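Local coordinates for protein Non-reducing end alpha-L-arabinofuranosidase BoGH43B (Bacteroides ovatus, PDB 5JOZ) that removes terminal non-reducing alpha-L-arabinofuranose residues from xyloglucan side chains, converting S units to X units during xyloglucan breakdown, at residues T348-N351 with S357-F360; G134-L139 with M152-G157; Y186-S191 with V275-D280. All blocks are in the same frame, centred on the assembly; numbering follows the deposited sequence.

Overall arrangement
Contacts 2 and 3 belong to the family 43 catalytic domain, a five-bladed beta-propeller built of four-stranded antiparallel sheets, whereas contact 1 lies in the C-terminal concanavalin A-like domain. Contact 2 joins strand 135-141 of one sheet to the end of strand 146-152 and the turn after it; contact 3 bridges the next sheet along the chain and the one after it. Their centres are 24 Å apart and they meet where Leu139 CD2 packs 4.1 Å from Ile189 CG1. Contact 1 is remote, its nearest atoms about 28 Å from contact 2 and about 31 Å from contact 3. Contact 2 comes nearest to a catalytic group: the Phe138 side chain is about 9 Å from that of Asp126, the inferred pKa modulator.

Contact 1. Residues T348-N351 with S357-F360; sequences TAIN and SPSF
With chi1 at 67°, Thr348 holds OG1 between its backbone N and carbonyl carbon, while Ser359 (chi1 -49°) sets OG beside its own N. The two hydroxyls come near each other without bonding directly, and a water joins them. That water lies 2.7 Å from Thr348 OG1 and donates to Ser359 OG and to the carbonyl oxygen Ser357 O. The same Thr348 OG1 accepts from Ile350 N at 3.1 Å, the N-H meeting it at 135°, which closes an ST turn. Ser359 OG is also hydrogen-bonded to Lys346 O.

A second water ties backbone to backbone. It accepts from Thr348 N and from Ser359 N, and donates to Ile350 O at 2.9 Å; Ser486 OG is another partner of that carbonyl. The polar half of the contact is thus bridged by solvent, in keeping with the 6.8 Å between Thr348 CA and Ser359 CA.

The apolar half is direct. The CG2 branch of Ile350 rests against the backbone and CB of Pro358, 3.6 Å from Pro358 N and 3.9 Å from Pro358 CB, while the other branch runs away from this segment. The backbone oxygen Asn351 O, one residue on, also touches Pro358 CB.

Putting an alanine at Thr348 removes the hydroxyl, and would probably leave the Ile350 amide without its acceptor and the first water with one partner fewer.

An ST turn facing an inverse gamma turn centred on Ser359 here forms a water-bridged loop, leading into strand 359-364 of the concanavalin A-like beta-sandwich.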
loop_
_atom_site.group_PDB
_atom_site.type_symbol
_atom_site.label_atom_id
_atom_site.label_comp_id
_atom_site.label_asym_id
_atom_site.label_seq_id
_atom_site.Cartn_x
_atom_site.Cartn_y
_atom_site.Cartn_z
ATOM N N THR A 348 -10.390 17.780 14.792
ATOM C CA THR A 348 -10.610 19.117 14.270
ATOM C C THR A 348 -11.975 19.151 13.590
ATOM O O THR A 348 -12.714 18.164 13.622
ATOM C CB THR A 348 -9.507 19.487 13.253
ATOM O OG1 THR A 348 -9.628 18.664 12.086
ATOM C CG2 THR A 348 -8.128 19.301 13.866
ATOM N N ALA A 349 -12.301 20.291 12.980
ATOM C CA ALA A 349 -13.475 20.416 12.089
ATOM C C ALA A 349 -13.425 19.456 10.911
ATOM O O ALA A 349 -14.474 19.008 10.440
ATOM C CB ALA A 349 -13.602 21.845 11.566
ATOM N N ILE A 350 -12.208 19.153 10.447
ATOM C CA ILE A 350 -11.992 18.289 9.287
ATOM C C ILE A 350 -12.576 16.901 9.566
ATOM O O ILE A 350 -12.312 16.323 10.626
ATOM C CB ILE A 350 -10.483 18.119 8.949
ATOM C CG1 ILE A 350 -9.723 19.466 8.861
ATOM C CG2 ILE A 350 -10.313 17.327 7.655
ATOM C CD1 ILE A 350 -10.426 20.532 8.052
ATOM N N ASN A 351 -13.399 16.407 8.643
ATOM C CA ASN A 351 -13.755 14.974 8.560
ATOM C C ASN A 351 -13.295 14.421 7.188
ATOM O O ASN A 351 -12.410 15.013 6.562
ATOM C CB ASN A 351 -15.249 14.730 8.877
ATOM C CG ASN A 351 -16.212 15.428 7.912
ATOM O OD1 ASN A 351 -15.897 15.711 6.752
ATOM N ND2 ASN A 351 -17.417 15.700 8.404
ATOM N N SER A 357 -6.398 16.639 5.599
ATOM C CA SER A 357 -5.972 15.609 6.543
ATOM C C SER A 357 -6.800 15.611 7.829
ATOM O O SER A 357 -6.529 16.406 8.743
ATOM C CB SER A 357 -4.491 15.776 6.859
ATOM O OG SER A 357 -3.998 14.658 7.569
ATOM N N PRO A 358 -7.799 14.700 7.918
ATOM C CA PRO A 358 -8.524 14.522 9.170
ATOM C C PRO A 358 -7.658 13.864 10.246
ATOM O O PRO A 358 -6.684 13.190 9.923
ATOM C CB PRO A 358 -9.686 13.605 8.780
ATOM C CG PRO A 358 -9.251 12.899 7.555
ATOM C CD PRO A 358 -8.166 13.687 6.910
ATOM N N SER A 359 -8.011 14.067 11.511
ATOM C CA SER A 359 -7.303 13.438 12.625
ATOM C C SER A 359 -7.570 11.907 12.658
ATOM O O SER A 359 -8.383 11.393 13.434
ATOM C CB SER A 359 -7.683 14.113 13.948
ATOM O OG SER A 359 -7.572 15.530 13.846
ATOM N N PHE A 360 -6.866 11.209 11.779
ATOM C CA PHE A 360 -6.999 9.774 11.580
ATOM C C PHE A 360 -5.594 9.203 11.581
ATOM O O PHE A 360 -4.696 9.777 10.961
ATOM C CB PHE A 360 -7.682 9.485 10.234
ATOM C CG PHE A 360 -7.676 8.025 9.838
ATOM C CD1 PHE A 360 -6.580 7.466 9.176
ATOM C CD2 PHE A 360 -8.773 7.222 10.096
ATOM C CE1 PHE A 360 -6.578 6.140 8.807
ATOM C CE2 PHE A 360 -8.781 5.889 9.730
ATOM C CZ PHE A 360 -7.681 5.348 9.086
HETATM O O HOH W 1 -7.486 17.174 11.447
HETATM O O HOH W 2 -10.420 15.646 12.675
#

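Contact 2. Residues G134-L139 with M152-G157; sequences GKMYFL and MDPETG
Met136 and Met152 lay their side chains across one another at a slant, so that the methyl CE of the first reaches the sulfur SD of the second at 3.6 Å. Met136 runs out almost straight, CG anti to the backbone N and the chain extended beyond it, which brings its sulfur up against the turn that follows Met152: SD lies 3.8 Å from Pro154 CA, with Pro154 CG of the proline ring slightly farther away. Met152 is different. It starts out extended but bends at its last torsion (chi3 -105°), and the bend turns CE toward Phe138, where it comes within 3.4 Å of CD2.

The methyl approaches the Phe138 ring obliquely. The sulfur of Met152 lies farther off, SD being 5.5 Å from the centroid of the Phe138 ring, a Met-aromatic contact in which the sulfur is 63° off the ring normal. Behind these side chains the backbones are linked by a weak bond from Met152 N to Met136 O, 2.9 Å long and bent to 130°.

The turn that presents Pro154 is fixed by Asp153. Its OD2 takes two bonds from Thr156: the hydroxyl OG1 donates to the anti lone pair at 2.6 Å, and the amide N arrives from above the carboxylate plane, completing an Asx motif.

Within the four-stranded propeller blade, 135-141 and 146-152 are the two middle strands, and their residues reach the flanking strands. Met136 packs on Ile129 and Phe131 of strand 128-132, whereas Met152 touches Phe159 of strand 159-168, whose ring also meets Phe138 edge-to-face.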
loop_
_atom_site.group_PDB
_atom_site.type_symbol
_atom_site.label_atom_id
_atom_site.label_comp_id
_atom_site.label_asym_id
_atom_site.label_seq_id
_atom_site.Cartn_x
_atom_site.Cartn_y
_atom_site.Cartn_z
ATOM N N GLY A 134 26.868 2.224 -17.268
ATOM C CA GLY A 134 27.059 3.571 -16.711
ATOM C C GLY A 134 26.024 4.635 -17.078
ATOM O O GLY A 134 26.313 5.829 -16.999
ATOM N N LYS A 135 24.822 4.211 -17.465
ATOM C CA LYS A 135 23.725 5.114 -17.827
ATOM C C LYS A 135 22.508 4.800 -16.980
ATOM O O LYS A 135 22.284 3.646 -16.590
ATOM C CB LYS A 135 23.327 4.944 -19.288
ATOM C CG LYS A 135 24.451 5.174 -20.279
ATOM C CD LYS A 135 23.937 5.110 -21.708
ATOM C CE LYS A 135 25.039 5.408 -22.711
ATOM N NZ LYS A 135 24.454 5.924 -23.974
ATOM N N MET A 136 21.712 5.832 -16.723
ATOM C CA MET A 136 20.466 5.709 -15.981
ATOM C C MET A 136 19.308 5.816 -16.970
ATOM O O MET A 136 18.929 6.925 -17.371
ATOM C CB MET A 136 20.392 6.804 -14.920
ATOM C CG MET A 136 19.104 6.860 -14.120
ATOM S SD MET A 136 19.258 8.145 -12.868
ATOM C CE MET A 136 17.550 8.474 -12.453
ATOM N N TYR A 137 18.756 4.657 -17.352
ATOM C CA TYR A 137 17.629 4.589 -18.289
ATOM C C TYR A 137 16.309 4.912 -17.596
ATOM O O TYR A 137 16.108 4.544 -16.446
ATOM C CB TYR A 137 17.538 3.208 -18.958
ATOM C CG TYR A 137 18.589 2.986 -20.005
ATOM C CD1 TYR A 137 18.350 3.327 -21.333
ATOM C CD2 TYR A 137 19.824 2.428 -19.678
ATOM C CE1 TYR A 137 19.323 3.138 -22.301
ATOM C CE2 TYR A 137 20.798 2.223 -20.649
ATOM C CZ TYR A 137 20.538 2.589 -21.952
ATOM O OH TYR A 137 21.483 2.394 -22.920
ATOM N N PHE A 138 15.427 5.600 -18.317
ATOM C CA PHE A 138 14.078 5.946 -17.858
ATOM C C PHE A 138 13.161 5.316 -18.882
ATOM O O PHE A 138 13.267 5.628 -20.061
ATOM C CB PHE A 138 13.877 7.473 -17.815
ATOM C CG PHE A 138 12.460 7.923 -17.487
ATOM C CD1 PHE A 138 11.459 7.945 -18.470
ATOM C CD2 PHE A 138 12.138 8.377 -16.206
ATOM C CE1 PHE A 138 10.168 8.372 -18.175
ATOM C CE2 PHE A 138 10.841 8.808 -15.902
ATOM C CZ PHE A 138 9.853 8.806 -16.887
ATOM N N LEU A 139 12.283 4.423 -18.425
ATOM C CA LEU A 139 11.294 3.789 -19.261
ATOM C C LEU A 139 9.920 4.114 -18.666
ATOM O O LEU A 139 9.726 4.011 -17.451
ATOM C CB LEU A 139 11.574 2.290 -19.305
ATOM C CG LEU A 139 10.625 1.371 -20.081
ATOM C CD1 LEU A 139 10.664 1.647 -21.574
ATOM C CD2 LEU A 139 10.969 -0.083 -19.808
ATOM N N MET A 152 19.120 9.645 -18.479
ATOM C CA MET A 152 18.900 10.641 -17.453
ATOM C C MET A 152 20.197 10.829 -16.670
ATOM O O MET A 152 20.937 9.869 -16.440
ATOM C CB MET A 152 17.766 10.139 -16.548
ATOM C CG MET A 152 17.026 11.188 -15.735
ATOM S SD MET A 152 15.640 10.457 -14.829
ATOM C CE MET A 152 14.246 11.016 -15.801
ATOM N N ASP A 153 20.481 12.074 -16.303
ATOM C CA ASP A 153 21.616 12.408 -15.442
ATOM C C ASP A 153 21.194 12.150 -13.993
ATOM O O ASP A 153 20.230 12.765 -13.526
ATOM C CB ASP A 153 22.013 13.880 -15.631
ATOM C CG ASP A 153 23.051 14.358 -14.620
ATOM O OD1 ASP A 153 24.163 13.795 -14.547
ATOM O OD2 ASP A 153 22.747 15.322 -13.903
ATOM N N PRO A 154 21.903 11.245 -13.280
ATOM C CA PRO A 154 21.564 10.952 -11.872
ATOM C C PRO A 154 21.490 12.166 -10.937
ATOM O O PRO A 154 20.636 12.203 -10.057
ATOM C CB PRO A 154 22.700 10.022 -11.421
ATOM C CG PRO A 154 23.196 9.382 -12.669
ATOM C CD PRO A 154 23.008 10.389 -13.764
ATOM N N GLU A 155 22.372 13.141 -11.147
ATOM C CA GLU A 155 22.519 14.289 -10.243
ATOM C C GLU A 155 21.340 15.263 -10.358
ATOM O O GLU A 155 20.807 15.714 -9.347
ATOM C CB GLU A 155 23.828 15.043 -10.539
ATOM C CG GLU A 155 25.117 14.211 -10.462
ATOM C CD GLU A 155 25.782 14.185 -9.088
ATOM O OE1 GLU A 155 25.404 14.989 -8.204
ATOM O OE2 GLU A 155 26.708 13.356 -8.900
ATOM N N THR A 156 20.938 15.567 -11.591
ATOM C CA THR A 156 19.983 16.642 -11.870
ATOM C C THR A 156 18.572 16.187 -12.268
ATOM O O THR A 156 17.633 16.989 -12.213
ATOM C CB THR A 156 20.535 17.578 -12.977
ATOM O OG1 THR A 156 20.712 16.846 -14.200
ATOM C CG2 THR A 156 21.876 18.212 -12.545
ATOM N N GLY A 157 18.425 14.926 -12.686
ATOM C CA GLY A 157 17.149 14.413 -13.212
ATOM C C GLY A 157 16.782 14.860 -14.626
ATOM O O GLY A 157 15.647 14.643 -15.078
#

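Contact 3. Residues Y186-S191 with V275-D280; sequences YYYIMS and VTWDAD
Tyr188 OH, the atom that comes closest to Trp277, is hydrogen-bonded to Gly281 O and weakly to Arg206 NH1. These bonds hold the far end of the phenol beside the turn that follows strand 269-277. From there the oxygen lies 3.7 Å from Trp277 CZ3, and the ring carbon Tyr188 CZ is 3.8 Å from the same atom.

The two rings form a T-shaped pair. The edge of the indole six-membered ring points at the face of Tyr188, with centroids 5.4 Å apart and planes at 71°. Trp277 CH2 stands over that face but is displaced toward its rim. In both residues CG lies beside the backbone N (chi1 -70° in Tyr188, -63° in Trp277), and the side chains, starting from opposite segments, overlap at their far ends. They bridge the 12.9 Å between Tyr188 CA and Trp277 CA.

This is packing between neighbouring blades of the five-bladed propeller: strand 186-193 belongs to one four-stranded sheet and strand 269-277 to the next. Ile183 of the first sheet touches both side chains, and Trp249 of the second meets Trp277 edge-to-face.

Beyond the tryptophan, Asp278 OD1 accepts a weak bond from Asp280 N at 3.2 Å and another hydrogen bond from Trp282 N. Arg206 also bonds Asp280 O through NH1 and makes a cation-pi contact with Tyr186.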
loop_
_atom_site.group_PDB
_atom_site.type_symbol
_atom_site.label_atom_id
_atom_site.label_comp_id
_atom_site.label_asym_id
_atom_site.label_seq_id
_atom_site.Cartn_x
_atom_site.Cartn_y
_atom_site.Cartn_z
ATOM N N TYR A 186 20.530 -9.623 -24.553
ATOM C CA TYR A 186 19.373 -8.786 -24.909
ATOM C C TYR A 186 18.943 -7.763 -23.860
ATOM O O TYR A 186 19.183 -7.931 -22.670
ATOM C CB TYR A 186 18.177 -9.677 -25.226
ATOM C CG TYR A 186 18.465 -10.764 -26.223
ATOM C CD1 TYR A 186 18.391 -10.522 -27.610
ATOM C CD2 TYR A 186 18.796 -12.050 -25.791
ATOM C CE1 TYR A 186 18.655 -11.538 -28.533
ATOM C CE2 TYR A 186 19.056 -13.068 -26.698
ATOM C CZ TYR A 186 18.990 -12.816 -28.062
ATOM O OH TYR A 186 19.256 -13.855 -28.922
ATOM N N TYR A 187 18.320 -6.688 -24.334
ATOM C CA TYR A 187 17.609 -5.737 -23.483
ATOM C C TYR A 187 16.158 -6.186 -23.471
ATOM O O TYR A 187 15.605 -6.465 -24.531
ATOM C CB TYR A 187 17.703 -4.314 -24.035
ATOM C CG TYR A 187 19.098 -3.760 -24.004
ATOM C CD1 TYR A 187 19.976 -3.958 -25.071
ATOM C CD2 TYR A 187 19.556 -3.056 -22.899
ATOM C CE1 TYR A 187 21.269 -3.453 -25.036
ATOM C CE2 TYR A 187 20.838 -2.545 -22.855
ATOM C CZ TYR A 187 21.689 -2.746 -23.928
ATOM O OH TYR A 187 22.958 -2.253 -23.864
ATOM N N TYR A 188 15.557 -6.263 -22.278
ATOM C CA TYR A 188 14.195 -6.752 -22.107
ATOM C C TYR A 188 13.315 -5.670 -21.539
ATOM O O TYR A 188 13.716 -4.965 -20.616
ATOM C CB TYR A 188 14.146 -7.924 -21.126
ATOM C CG TYR A 188 14.745 -9.210 -21.615
ATOM C CD1 TYR A 188 16.110 -9.442 -21.512
ATOM C CD2 TYR A 188 13.946 -10.222 -22.136
ATOM C CE1 TYR A 188 16.664 -10.637 -21.933
ATOM C CE2 TYR A 188 14.493 -11.417 -22.560
ATOM C CZ TYR A 188 15.853 -11.616 -22.457
ATOM O OH TYR A 188 16.412 -12.786 -22.885
ATOM N N ILE A 189 12.108 -5.570 -22.081
ATOM C CA ILE A 189 11.038 -4.751 -21.539
ATOM C C ILE A 189 9.959 -5.723 -21.082
ATOM O O ILE A 189 9.337 -6.396 -21.903
ATOM C CB ILE A 189 10.466 -3.764 -22.583
ATOM C CG1 ILE A 189 11.502 -2.680 -22.885
ATOM C CG2 ILE A 189 9.168 -3.122 -22.078
ATOM C CD1 ILE A 189 11.142 -1.776 -24.049
ATOM N N MET A 190 9.762 -5.800 -19.766
ATOM C CA MET A 190 8.734 -6.636 -19.162
ATOM C C MET A 190 7.655 -5.678 -18.688
ATOM O O MET A 190 7.955 -4.638 -18.111
ATOM C CB MET A 190 9.325 -7.424 -17.993
ATOM C CG MET A 190 8.414 -8.513 -17.421
ATOM S SD MET A 190 9.102 -9.343 -15.966
ATOM C CE MET A 190 9.039 -8.021 -14.757
ATOM N N SER A 191 6.399 -6.019 -18.925
ATOM C CA SER A 191 5.308 -5.087 -18.649
ATOM C C SER A 191 4.017 -5.820 -18.308
ATOM O O SER A 191 3.924 -7.038 -18.434
ATOM C CB SER A 191 5.107 -4.183 -19.869
ATOM O OG SER A 191 4.805 -4.964 -21.012
ATOM N N VAL A 275 11.182 -17.629 -11.297
ATOM C CA VAL A 275 11.196 -17.387 -12.735
ATOM C C VAL A 275 12.238 -18.311 -13.353
ATOM O O VAL A 275 13.374 -18.358 -12.903
ATOM C CB VAL A 275 11.562 -15.914 -13.031
ATOM C CG1 VAL A 275 11.709 -15.663 -14.531
ATOM C CG2 VAL A 275 10.516 -14.993 -12.431
ATOM N N THR A 276 11.844 -19.031 -14.391
ATOM C CA THR A 276 12.731 -19.959 -15.091
ATOM C C THR A 276 12.951 -19.491 -16.520
ATOM O O THR A 276 12.007 -19.129 -17.184
ATOM C CB THR A 276 12.087 -21.339 -15.118
ATOM O OG1 THR A 276 11.650 -21.653 -13.792
ATOM C CG2 THR A 276 13.076 -22.400 -15.622
ATOM N N TRP A 277 14.198 -19.499 -16.975
ATOM C CA TRP A 277 14.541 -19.139 -18.354
ATOM C C TRP A 277 14.637 -20.384 -19.209
ATOM O O TRP A 277 15.301 -21.339 -18.822
ATOM C CB TRP A 277 15.873 -18.400 -18.386
ATOM C CG TRP A 277 15.797 -17.114 -17.651
ATOM C CD1 TRP A 277 15.956 -16.930 -16.323
ATOM C CD2 TRP A 277 15.500 -15.829 -18.203
ATOM N NE1 TRP A 277 15.806 -15.608 -16.011
ATOM C CE2 TRP A 277 15.516 -14.909 -17.141
ATOM C CE3 TRP A 277 15.233 -15.367 -19.493
ATOM C CZ2 TRP A 277 15.281 -13.547 -17.321
ATOM C CZ3 TRP A 277 14.994 -14.012 -19.678
ATOM C CH2 TRP A 277 15.016 -13.116 -18.594
ATOM N N ASP A 278 13.958 -20.383 -20.356
ATOM C CA ASP A 278 14.026 -21.510 -21.290
ATOM C C ASP A 278 15.296 -21.416 -22.150
ATOM O O ASP A 278 16.062 -20.446 -22.054
ATOM C CB ASP A 278 12.742 -21.632 -22.131
ATOM C CG ASP A 278 12.615 -20.580 -23.233
ATOM O OD1 ASP A 278 13.512 -19.738 -23.436
ATOM O OD2 ASP A 278 11.574 -20.600 -23.918
ATOM N N ALA A 279 15.495 -22.421 -22.996
ATOM C CA ALA A 279 16.716 -22.561 -23.795
ATOM C C ALA A 279 17.014 -21.385 -24.740
ATOM O O ALA A 279 18.180 -21.100 -25.005
ATOM C CB ALA A 279 16.682 -23.881 -24.566
ATOM N N ASP A 280 15.973 -20.710 -25.225
ATOM C CA ASP A 280 16.118 -19.554 -26.114
ATOM C C ASP A 280 16.270 -18.208 -25.373
ATOM O O ASP A 280 16.367 -17.164 -26.011
ATOM C CB ASP A 280 14.932 -19.490 -27.089
ATOM C CG ASP A 280 14.802 -20.755 -27.956
ATOM O OD1 ASP A 280 15.838 -21.324 -28.374
ATOM O OD2 ASP A 280 13.656 -21.176 -28.234
#